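Local atomic coordinates of flavin-containing monooxygenase (Allium sativum, PDB entry 6WPU), a protein that probably catalyses the FAD-dependent oxygenation of the sulfur atom of S-allyl-L-cysteine in garlic. Residues D66-D70 against P71-D75; A227-I230 against S231-V234; L303-N306 against G307-V311; K430-P433 against E434-R437. One frame throughout, in Å; residues are numbered along the deposited sequence.

Interaction 1: residues D66-D70 against P71-D75; sequences DTEPD and PMSQD
Asp-70 turns its carboxylate forward over the residues that follow it, and both oxygens collect backbone N-H groups. Asp-70 OD1 takes Met-72 N at 2.9 Å, the donor lying well above the carboxylate plane. Asp-70 OD2 takes two: Gln-74 N at 2.8 Å, again from above the plane, and Asp-75 N at 2.8 Å, which arrives almost head-on along the C-O bond. The first torsion makes this possible: with CG anti to the backbone N (chi1 175°) and beside the carbonyl carbon, the group faces the chain ahead. The OD1 bond to Met-72 N is an Asx turn, superposed on a type I beta turn from Asp-70 to Ser-73 that is closed by Ser-73 N on Asp-70 O at 2.8 Å. A water joins OD2 to Gln-74 OE1. Beside this turn, Ser-73 OG donates to Glu-68 OE1 at 2.7 Å from above the carboxylate plane. The Glu-68 chain runs extended beyond CG to reach it, and the same carboxylate has its stronger partner in Arg-78, through a salt bridge, with Val-81 N and His-205 NE2 on OE2. Asn-206 donates to Ser-73 OG, tying this loop, which follows strand 47-52, to the chain just beyond strand 200-203.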
loop_
_atom_site.group_PDB
_atom_site.type_symbol
_atom_site.label_atom_id
_atom_site.label_comp_id
_atom_site.label_asym_id
_atom_site.label_seq_id
_atom_site.Cartn_x
_atom_site.Cartn_y
_atom_site.Cartn_z
ATOM N N ASP A 66 -4.046 -13.431 -13.080
ATOM C CA ASP A 66 -2.642 -13.641 -13.414
ATOM C C ASP A 66 -1.822 -13.735 -12.146
ATOM O O ASP A 66 -2.073 -13.010 -11.175
ATOM C CB ASP A 66 -2.083 -12.479 -14.250
ATOM C CG ASP A 66 -2.727 -12.345 -15.620
ATOM O OD1 ASP A 66 -3.556 -13.196 -16.008
ATOM O OD2 ASP A 66 -2.394 -11.354 -16.316
ATOM N N THR A 67 -0.821 -14.619 -12.162
ATOM C CA THR A 67 0.176 -14.700 -11.104
ATOM C C THR A 67 1.549 -14.857 -11.739
ATOM O O THR A 67 1.677 -15.193 -12.920
ATOM C CB THR A 67 -0.064 -15.874 -10.148
ATOM O OG1 THR A 67 -0.018 -17.090 -10.894
ATOM C CG2 THR A 67 -1.409 -15.762 -9.475
ATOM N N GLU A 68 2.576 -14.630 -10.941
ATOM C CA GLU A 68 3.914 -14.697 -11.504
ATOM C C GLU A 68 4.350 -16.156 -11.663
ATOM O O GLU A 68 3.955 -17.017 -10.875
ATOM C CB GLU A 68 4.888 -13.918 -10.624
ATOM C CG GLU A 68 4.530 -12.413 -10.661
ATOM C CD GLU A 68 5.420 -11.507 -9.812
ATOM O OE1 GLU A 68 6.417 -11.999 -9.217
ATOM O OE2 GLU A 68 5.107 -10.285 -9.748
ATOM N N PRO A 69 5.119 -16.464 -12.713
ATOM C CA PRO A 69 5.509 -17.867 -12.947
ATOM C C PRO A 69 6.309 -18.469 -11.798
ATOM O O PRO A 69 6.247 -19.680 -11.583
ATOM C CB PRO A 69 6.337 -17.792 -14.239
ATOM C CG PRO A 69 5.980 -16.489 -14.858
ATOM C CD PRO A 69 5.607 -15.555 -13.760
ATOM N N ASP A 70 7.060 -17.658 -11.048
ATOM C CA ASP A 70 7.747 -18.122 -9.847
ATOM C C ASP A 70 6.808 -17.916 -8.665
ATOM O O ASP A 70 6.549 -16.759 -8.291
ATOM C CB ASP A 70 9.055 -17.346 -9.650
ATOM C CG ASP A 70 9.772 -17.691 -8.347
ATOM O OD1 ASP A 70 9.327 -18.596 -7.612
ATOM O OD2 ASP A 70 10.797 -17.048 -8.054
ATOM N N PRO A 71 6.264 -18.978 -8.060
ATOM C CA PRO A 71 5.330 -18.786 -6.933
ATOM C C PRO A 71 5.936 -18.037 -5.767
ATOM O O PRO A 71 5.185 -17.474 -4.957
ATOM C CB PRO A 71 4.937 -20.227 -6.533
ATOM C CG PRO A 71 5.895 -21.119 -7.237
ATOM C CD PRO A 71 6.373 -20.394 -8.455
ATOM N N MET A 72 7.263 -18.014 -5.636
ATOM C CA MET A 72 7.906 -17.249 -4.578
ATOM C C MET A 72 8.234 -15.820 -5.007
ATOM O O MET A 72 8.622 -15.009 -4.158
ATOM C CB MET A 72 9.177 -17.966 -4.113
ATOM C CG MET A 72 8.906 -19.204 -3.243
ATOM S SD MET A 72 8.333 -18.678 -1.604
ATOM C CE MET A 72 9.903 -18.336 -0.808
ATOM N N SER A 73 8.078 -15.495 -6.287
ATOM C CA SER A 73 8.368 -14.152 -6.808
ATOM C C SER A 73 9.778 -13.705 -6.428
ATOM O O SER A 73 9.992 -12.593 -5.952
ATOM C CB SER A 73 7.336 -13.140 -6.317
ATOM O OG SER A 73 6.072 -13.385 -6.912
ATOM N N GLN A 74 10.745 -14.611 -6.602
ATOM C CA GLN A 74 12.147 -14.324 -6.317
ATOM C C GLN A 74 13.049 -14.331 -7.544
ATOM O O GLN A 74 14.120 -13.721 -7.499
ATOM C CB GLN A 74 12.713 -15.339 -5.312
ATOM C CG GLN A 74 12.235 -15.155 -3.884
ATOM C CD GLN A 74 12.705 -16.292 -2.998
ATOM O OE1 GLN A 74 12.925 -17.398 -3.479
ATOM N NE2 GLN A 74 12.876 -16.025 -1.711
ATOM N N ASP A 75 12.665 -15.020 -8.619
ATOM C CA ASP A 75 13.481 -15.059 -9.826
ATOM C C ASP A 75 13.545 -13.662 -10.457
ATOM O O ASP A 75 12.511 -13.070 -10.791
ATOM C CB ASP A 75 12.901 -16.077 -10.799
ATOM C CG ASP A 75 13.597 -16.068 -12.142
ATOM O OD1 ASP A 75 14.741 -15.577 -12.239
ATOM O OD2 ASP A 75 12.981 -16.554 -13.113
HETATM O O HOH W 1 12.699 -18.540 -6.459
#

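Interaction 2: residues A227-I230 against S231-V234; sequences AVDI and SRDV. With SO4 (sulfate ion), chain D.
Arg-232 and Asp-229 lie side by side one helical turn apart, pointing the same way, and join in a salt bridge in which NH2 of the arginine meets OD1 of the aspartate at 3.2 Å. The carboxylate and guanidinium planes stand 70° apart, and a single bond joins the pair, meeting OD1 nearly along its C-O bond. A bend at chi3 (-60°) swings the guanidinium round until its far edge faces a sulfate, probably from the crystallisation liquor. The anion's sulfur lies in the guanidinium plane; Arg-232 NH2 reaches sulfate O3 at 2.6 Å and Arg-232 NH1 reaches sulfate O1 at 3.0 Å. Arg-90 adds a further donor to the anion, and Tyr-259 OH is also hydrogen-bonded to Arg-232 NH1. NE, by contrast, is buried without a partner. With a leucine in place of Arg-232, the sulfate would probably lose two of its donors, and Asp-229 would be left to Arg-437, its stronger mate. Further round the helix, Ala-227 O is gripped twice by Ser-231, by N and, at 2.8 Å, by OG, from opposite faces of its carbonyl plane. Ile-230 CG2 meets Val-234 CG2 at 4.0 Å on the flank that packs on Ile-220 and Val-218, whereas Asp-233 turns its carboxylate to Tyr-207 and Ser-88. Helix 225-234 connects parallel strands 217-221 and 240-244 in a beta-alpha-beta unit, consistent with the Rossmann-like second nucleotide-binding domain of flavin-containing monooxygenases.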
loop_
_atom_site.group_PDB
_atom_site.type_symbol
_atom_site.label_atom_id
_atom_site.label_comp_id
_atom_site.label_asym_id
_atom_site.label_seq_id
_atom_site.Cartn_x
_atom_site.Cartn_y
_atom_site.Cartn_z
ATOM N N ALA A 227 -3.231 -11.616 6.802
ATOM C CA ALA A 227 -2.932 -13.042 6.843
ATOM C C ALA A 227 -4.134 -13.828 7.352
ATOM O O ALA A 227 -4.415 -14.933 6.868
ATOM C CB ALA A 227 -1.695 -13.299 7.700
ATOM N N VAL A 228 -4.889 -13.254 8.291
ATOM C CA VAL A 228 -6.084 -13.935 8.773
ATOM C C VAL A 228 -7.147 -14.007 7.676
ATOM O O VAL A 228 -7.839 -15.022 7.540
ATOM C CB VAL A 228 -6.610 -13.248 10.046
ATOM C CG1 VAL A 228 -7.805 -13.991 10.588
ATOM C CG2 VAL A 228 -5.517 -13.192 11.097
ATOM N N ASP A 229 -7.295 -12.935 6.883
ATOM C CA ASP A 229 -8.235 -12.940 5.760
ATOM C C ASP A 229 -7.922 -14.068 4.781
ATOM O O ASP A 229 -8.817 -14.791 4.330
ATOM C CB ASP A 229 -8.187 -11.594 5.005
ATOM C CG ASP A 229 -8.997 -10.501 5.671
ATOM O OD1 ASP A 229 -9.947 -10.808 6.422
ATOM O OD2 ASP A 229 -8.682 -9.312 5.430
ATOM N N ILE A 230 -6.657 -14.190 4.390
ATOM C CA ILE A 230 -6.295 -15.224 3.435
ATOM C C ILE A 230 -6.515 -16.603 4.040
ATOM O O ILE A 230 -7.073 -17.498 3.387
ATOM C CB ILE A 230 -4.846 -15.020 2.966
ATOM C CG1 ILE A 230 -4.778 -13.778 2.069
ATOM C CG2 ILE A 230 -4.348 -16.274 2.246
ATOM C CD1 ILE A 230 -3.439 -13.558 1.410
ATOM N N SER A 231 -6.113 -16.782 5.308
ATOM C CA SER A 231 -6.341 -18.046 6.011
ATOM C C SER A 231 -7.808 -18.440 5.980
ATOM O O SER A 231 -8.147 -19.595 5.689
ATOM C CB SER A 231 -5.862 -17.939 7.459
ATOM O OG SER A 231 -4.484 -17.623 7.495
ATOM N N ARG A 232 -8.700 -17.492 6.293
ATOM C CA ARG A 232 -10.123 -17.817 6.277
ATOM C C ARG A 232 -10.589 -18.164 4.866
ATOM O O ARG A 232 -11.406 -19.076 4.683
ATOM C CB ARG A 232 -10.932 -16.654 6.853
ATOM C CG ARG A 232 -10.709 -16.457 8.348
ATOM C CD ARG A 232 -11.751 -15.547 8.972
ATOM N NE ARG A 232 -11.735 -14.234 8.353
ATOM C CZ ARG A 232 -12.699 -13.764 7.571
ATOM N NH1 ARG A 232 -13.788 -14.495 7.332
ATOM N NH2 ARG A 232 -12.576 -12.558 7.038
ATOM N N ASP A 233 -10.060 -17.459 3.859
ATOM C CA ASP A 233 -10.396 -17.762 2.472
ATOM C C ASP A 233 -9.936 -19.166 2.101
ATOM O O ASP A 233 -10.712 -19.959 1.564
ATOM C CB ASP A 233 -9.761 -16.714 1.548
ATOM C CG ASP A 233 -10.453 -16.618 0.201
ATOM O OD1 ASP A 233 -11.700 -16.490 0.163
ATOM O OD2 ASP A 233 -9.749 -16.639 -0.831
ATOM N N VAL A 234 -8.673 -19.488 2.403
ATOM C CA VAL A 234 -8.120 -20.812 2.127
ATOM C C VAL A 234 -8.883 -21.885 2.896
ATOM O O VAL A 234 -9.125 -22.986 2.385
ATOM C CB VAL A 234 -6.612 -20.824 2.461
ATOM C CG1 VAL A 234 -6.045 -22.241 2.456
ATOM C CG2 VAL A 234 -5.851 -19.950 1.470
HETATM S S SO4 D . -15.619 -11.872 5.261
HETATM O O1 SO4 D . -15.760 -13.321 5.433
HETATM O O2 SO4 D . -16.301 -11.202 6.366
HETATM O O3 SO4 D . -14.210 -11.500 5.302
HETATM O O4 SO4 D . -16.166 -11.473 3.960
#

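Interaction 3: residues L303-N306 against G307-V311; sequences LNTN and GIVTV. With SO4 (sulfate ion), chain E.
Three consecutive backbone N-H groups, those of Thr-305, Asn-306 and Gly-307, converge on one sulfate where the chain turns through left-handed backbone angles. Thr-305 N meets sulfate O4 at 3.0 Å and Asn-306 N meets sulfate O3 at 2.9 Å, whereas the bond from Gly-307 N to O4 is weak. The ion probably comes from the crystallisation liquor, so it marks a turn able to hold an anion rather than a known site. Across the turn, Ile-308 N donates to Thr-305 O at 3.2 Å, from well above the carbonyl plane. The side chain of Thr-305 adds a second closure: its OG1 accepts the N-H of Val-309 at 2.9 Å, in a fairly straight bond. That hydroxyl sits between the backbone N and the carbonyl carbon (chi1 62°), a crowded position that turns it to the returning chain, while the methyl Thr-305 CG2 lies 4.1 Å from Val-309 CG2. A water is also hydrogen-bonded to OG1. Were a valine to replace Thr-305, Val-309 N would probably be left without its side-chain acceptor. At Gly-307 a side chain would run into Asn-306 O, which explains the glycine. Asn followed by Gly at the two central places is the classical pair for a type I' beta turn, which here leads into strand 310-312 of a small antiparallel ribbon with strand 315-317.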
loop_
_atom_site.group_PDB
_atom_site.type_symbol
_atom_site.label_atom_id
_atom_site.label_comp_id
_atom_site.label_asym_id
_atom_site.label_seq_id
_atom_site.Cartn_x
_atom_site.Cartn_y
_atom_site.Cartn_z
ATOM N N LEU A 303 15.028 4.599 -10.678
ATOM C CA LEU A 303 15.353 5.881 -10.071
ATOM C C LEU A 303 16.858 5.990 -9.844
ATOM O O LEU A 303 17.437 5.199 -9.093
ATOM C CB LEU A 303 14.584 6.050 -8.764
ATOM C CG LEU A 303 14.776 7.406 -8.096
ATOM C CD1 LEU A 303 14.477 8.545 -9.086
ATOM C CD2 LEU A 303 13.905 7.488 -6.854
ATOM N N ASN A 304 17.486 6.979 -10.486
ATOM C CA ASN A 304 18.926 7.208 -10.378
ATOM C C ASN A 304 19.170 8.543 -9.688
ATOM O O ASN A 304 18.964 9.602 -10.288
ATOM C CB ASN A 304 19.588 7.159 -11.753
ATOM C CG ASN A 304 19.362 5.815 -12.453
ATOM O OD1 ASN A 304 18.844 5.757 -13.567
ATOM N ND2 ASN A 304 19.722 4.728 -11.779
ATOM N N THR A 305 19.614 8.486 -8.428
ATOM C CA THR A 305 19.889 9.669 -7.618
ATOM C C THR A 305 21.347 9.754 -7.173
ATOM O O THR A 305 21.671 10.605 -6.339
ATOM C CB THR A 305 18.977 9.690 -6.388
ATOM O OG1 THR A 305 19.241 8.537 -5.564
ATOM C CG2 THR A 305 17.518 9.673 -6.817
ATOM N N ASN A 306 22.227 8.892 -7.696
ATOM C CA ASN A 306 23.639 8.843 -7.293
ATOM C C ASN A 306 23.795 8.565 -5.799
ATOM O O ASN A 306 24.697 9.091 -5.139
ATOM C CB ASN A 306 24.374 10.127 -7.679
ATOM C CG ASN A 306 24.985 10.045 -9.048
ATOM O OD1 ASN A 306 24.332 10.342 -10.047
ATOM N ND2 ASN A 306 26.248 9.633 -9.106
ATOM N N GLY A 307 22.903 7.737 -5.256
ATOM C CA GLY A 307 22.950 7.365 -3.860
ATOM C C GLY A 307 22.277 8.327 -2.906
ATOM O O GLY A 307 22.214 8.030 -1.704
ATOM N N ILE A 308 21.773 9.466 -3.394
ATOM C CA ILE A 308 21.090 10.418 -2.523
ATOM C C ILE A 308 19.859 9.779 -1.891
ATOM O O ILE A 308 19.549 10.017 -0.717
ATOM C CB ILE A 308 20.728 11.696 -3.307
ATOM C CG1 ILE A 308 21.990 12.483 -3.647
ATOM C CG2 ILE A 308 19.765 12.577 -2.508
ATOM C CD1 ILE A 308 21.716 13.674 -4.534
ATOM N N VAL A 309 19.126 8.977 -2.656
ATOM C CA VAL A 309 18.004 8.214 -2.129
ATOM C C VAL A 309 18.392 6.745 -2.156
ATOM O O VAL A 309 18.732 6.209 -3.219
ATOM C CB VAL A 309 16.715 8.450 -2.930
ATOM C CG1 VAL A 309 15.595 7.554 -2.394
ATOM C CG2 VAL A 309 16.310 9.916 -2.874
ATOM N N THR A 310 18.352 6.098 -0.992
ATOM C CA THR A 310 18.548 4.655 -0.895
ATOM C C THR A 310 17.336 3.995 -0.250
ATOM O O THR A 310 16.495 4.651 0.377
ATOM C CB THR A 310 19.796 4.284 -0.075
ATOM O OG1 THR A 310 19.661 4.797 1.254
ATOM C CG2 THR A 310 21.072 4.824 -0.712
ATOM N N VAL A 311 17.265 2.676 -0.419
ATOM C CA VAL A 311 16.304 1.820 0.272
ATOM C C VAL A 311 17.114 0.829 1.084
ATOM O O VAL A 311 17.924 0.086 0.520
ATOM C CB VAL A 311 15.369 1.092 -0.709
ATOM C CG1 VAL A 311 14.471 0.094 0.030
ATOM C CG2 VAL A 311 14.533 2.092 -1.476
HETATM S S SO4 E . 21.706 5.289 -8.166
HETATM O O1 SO4 E . 22.764 4.601 -7.423
HETATM O O2 SO4 E . 20.960 4.288 -8.937
HETATM O O3 SO4 E . 22.291 6.289 -9.075
HETATM O O4 SO4 E . 20.811 5.957 -7.216
HETATM O O HOH W 2 18.123 6.344 -6.212
#

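Interaction 4: residues K430-P433 against E434-R437; sequences KERP and ESYR
The ring of Tyr-436 is met at its edge, near its plane, by the carbonyl oxygens of Arg-432 and Pro-433, the latter 3.4 Å from CD2. Over one face, toward its rim, lies Arg-437 CG, and Phe-117 adds an edge-to-face stack. The guanidinium of Arg-437 in turn carries the Tyr-436 hydroxyl over its centre, OH standing 3.0 Å above the plane. The Arg-432 guanidinium has Tyr-436 CA over one face and Ser-435 OG at its edge; NE donates to this hydroxyl at 3.3 Å, tilted 25° out of plane. Bends at chi2 and chi3 bring the arginine chain back over the turn. Arg-432 is the first residue to leave helical angles after helix 416-431, and its carbonyl oxygen is held by two N-H groups: Tyr-436 N at 2.9 Å, nearly along the C=O axis, and Ser-435 N at 3.0 Å, from above the carbonyl plane. Glu-434 folds back (chi1 74°) so that OE1 rests 3.2 Å from Pro-433 CD. Arg-437 takes its charge to helix 225-234, in a salt bridge with Asp-229, and donates a hydrogen bond to Thr-91 O. The turn thus rests on the Arg-432 carbonyl, with the side-chain bond from NE to Ser-435 OG beside it; opposite charges sit near without pairing, Arg-432 NE and Glu-434 OE2 being 5.9 Å apart, and any electrostatic help is likely to be modest.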
loop_
_atom_site.group_PDB
_atom_site.type_symbol
_atom_site.label_atom_id
_atom_site.label_comp_id
_atom_site.label_asym_id
_atom_site.label_seq_id
_atom_site.Cartn_x
_atom_site.Cartn_y
_atom_site.Cartn_z
ATOM N N LYS A 430 -9.110 -6.553 15.076
ATOM C CA LYS A 430 -8.304 -7.383 15.963
ATOM C C LYS A 430 -9.177 -8.322 16.792
ATOM O O LYS A 430 -8.803 -9.477 17.025
ATOM C CB LYS A 430 -7.441 -6.497 16.867
ATOM N N GLU A 431 -10.352 -7.860 17.226
ATOM C CA GLU A 431 -11.186 -8.668 18.112
ATOM C C GLU A 431 -12.013 -9.703 17.360
ATOM O O GLU A 431 -12.220 -10.812 17.859
ATOM C CB GLU A 431 -12.127 -7.778 18.921
ATOM C CG GLU A 431 -11.529 -7.182 20.168
ATOM C CD GLU A 431 -12.438 -6.132 20.779
ATOM O OE1 GLU A 431 -13.618 -6.060 20.363
ATOM O OE2 GLU A 431 -11.975 -5.370 21.658
ATOM N N ARG A 432 -12.549 -9.351 16.197
ATOM C CA ARG A 432 -13.502 -10.207 15.486
ATOM C C ARG A 432 -13.153 -10.214 14.002
ATOM O O ARG A 432 -13.931 -9.741 13.163
ATOM C CB ARG A 432 -14.933 -9.720 15.710
ATOM C CG ARG A 432 -15.311 -9.407 17.166
ATOM C CD ARG A 432 -16.223 -8.181 17.203
ATOM N NE ARG A 432 -17.196 -8.252 16.117
ATOM C CZ ARG A 432 -17.688 -7.207 15.455
ATOM N NH1 ARG A 432 -17.309 -5.967 15.753
ATOM N NH2 ARG A 432 -18.559 -7.414 14.474
ATOM N N PRO A 433 -11.976 -10.740 13.643
ATOM C CA PRO A 433 -11.555 -10.695 12.231
ATOM C C PRO A 433 -12.530 -11.385 11.316
ATOM O O PRO A 433 -12.612 -11.038 10.134
ATOM C CB PRO A 433 -10.197 -11.407 12.230
ATOM C CG PRO A 433 -9.785 -11.507 13.680
ATOM C CD PRO A 433 -11.056 -11.535 14.472
ATOM N N GLU A 434 -13.302 -12.322 11.844
ATOM C CA GLU A 434 -14.231 -13.116 11.064
ATOM C C GLU A 434 -15.569 -12.429 10.866
ATOM O O GLU A 434 -16.352 -12.890 10.031
ATOM C CB GLU A 434 -14.452 -14.477 11.746
ATOM C CG GLU A 434 -15.321 -14.419 13.012
ATOM C CD GLU A 434 -14.579 -13.923 14.267
ATOM O OE1 GLU A 434 -13.337 -13.746 14.223
ATOM O OE2 GLU A 434 -15.248 -13.720 15.308
ATOM N N SER A 435 -15.863 -11.363 11.615
ATOM C CA SER A 435 -17.173 -10.736 11.498
ATOM C C SER A 435 -17.167 -9.213 11.420
ATOM O O SER A 435 -18.245 -8.643 11.224
ATOM C CB SER A 435 -18.062 -11.151 12.672
ATOM O OG SER A 435 -17.545 -10.636 13.884
ATOM N N TYR A 436 -16.024 -8.530 11.550
ATOM C CA TYR A 436 -16.055 -7.066 11.641
ATOM C C TYR A 436 -16.582 -6.417 10.366
ATOM O O TYR A 436 -17.120 -5.302 10.416
ATOM C CB TYR A 436 -14.661 -6.519 11.974
ATOM C CG TYR A 436 -13.689 -6.480 10.813
ATOM C CD1 TYR A 436 -13.426 -5.280 10.138
ATOM C CD2 TYR A 436 -13.016 -7.626 10.399
ATOM C CE1 TYR A 436 -12.530 -5.226 9.075
ATOM C CE2 TYR A 436 -12.114 -7.583 9.336
ATOM C CZ TYR A 436 -11.881 -6.372 8.680
ATOM O OH TYR A 436 -10.994 -6.304 7.636
ATOM N N ARG A 437 -16.440 -7.082 9.216
ATOM C CA ARG A 437 -16.917 -6.490 7.971
ATOM C C ARG A 437 -18.441 -6.473 7.872
ATOM O O ARG A 437 -18.995 -5.654 7.132
ATOM C CB ARG A 437 -16.325 -7.223 6.764
ATOM C CG ARG A 437 -14.828 -7.019 6.562
ATOM C CD ARG A 437 -14.382 -7.690 5.275
ATOM N NE ARG A 437 -13.034 -7.319 4.864
ATOM C CZ ARG A 437 -11.933 -7.983 5.204
ATOM N NH1 ARG A 437 -10.745 -7.578 4.769
ATOM N NH2 ARG A 437 -12.017 -9.050 5.988
#

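Overall arrangement
Of the four contacts, interaction 2 is the buried one, while interactions 3 and 4 lie at the surface and interaction 1 is partly buried. Interactions 2 and 4 touch: Arg-437 NH2 bridges to Asp-229 OD1 at 2.7 Å, so the turn after helix 416-431 is fastened to helix 225-234. Interaction 3 stands on the other side of the chain's centre, about 37 Å between centres from interaction 2. The chemistry follows the setting. Residues 66-75 use carboxylates to collect backbone N-H groups; 227-234 combine helical bonds, a salt bridge and a sulfate; 303-311 offer backbone N-H groups to another sulfate; and 430-437 gather two N-H groups on one carbonyl.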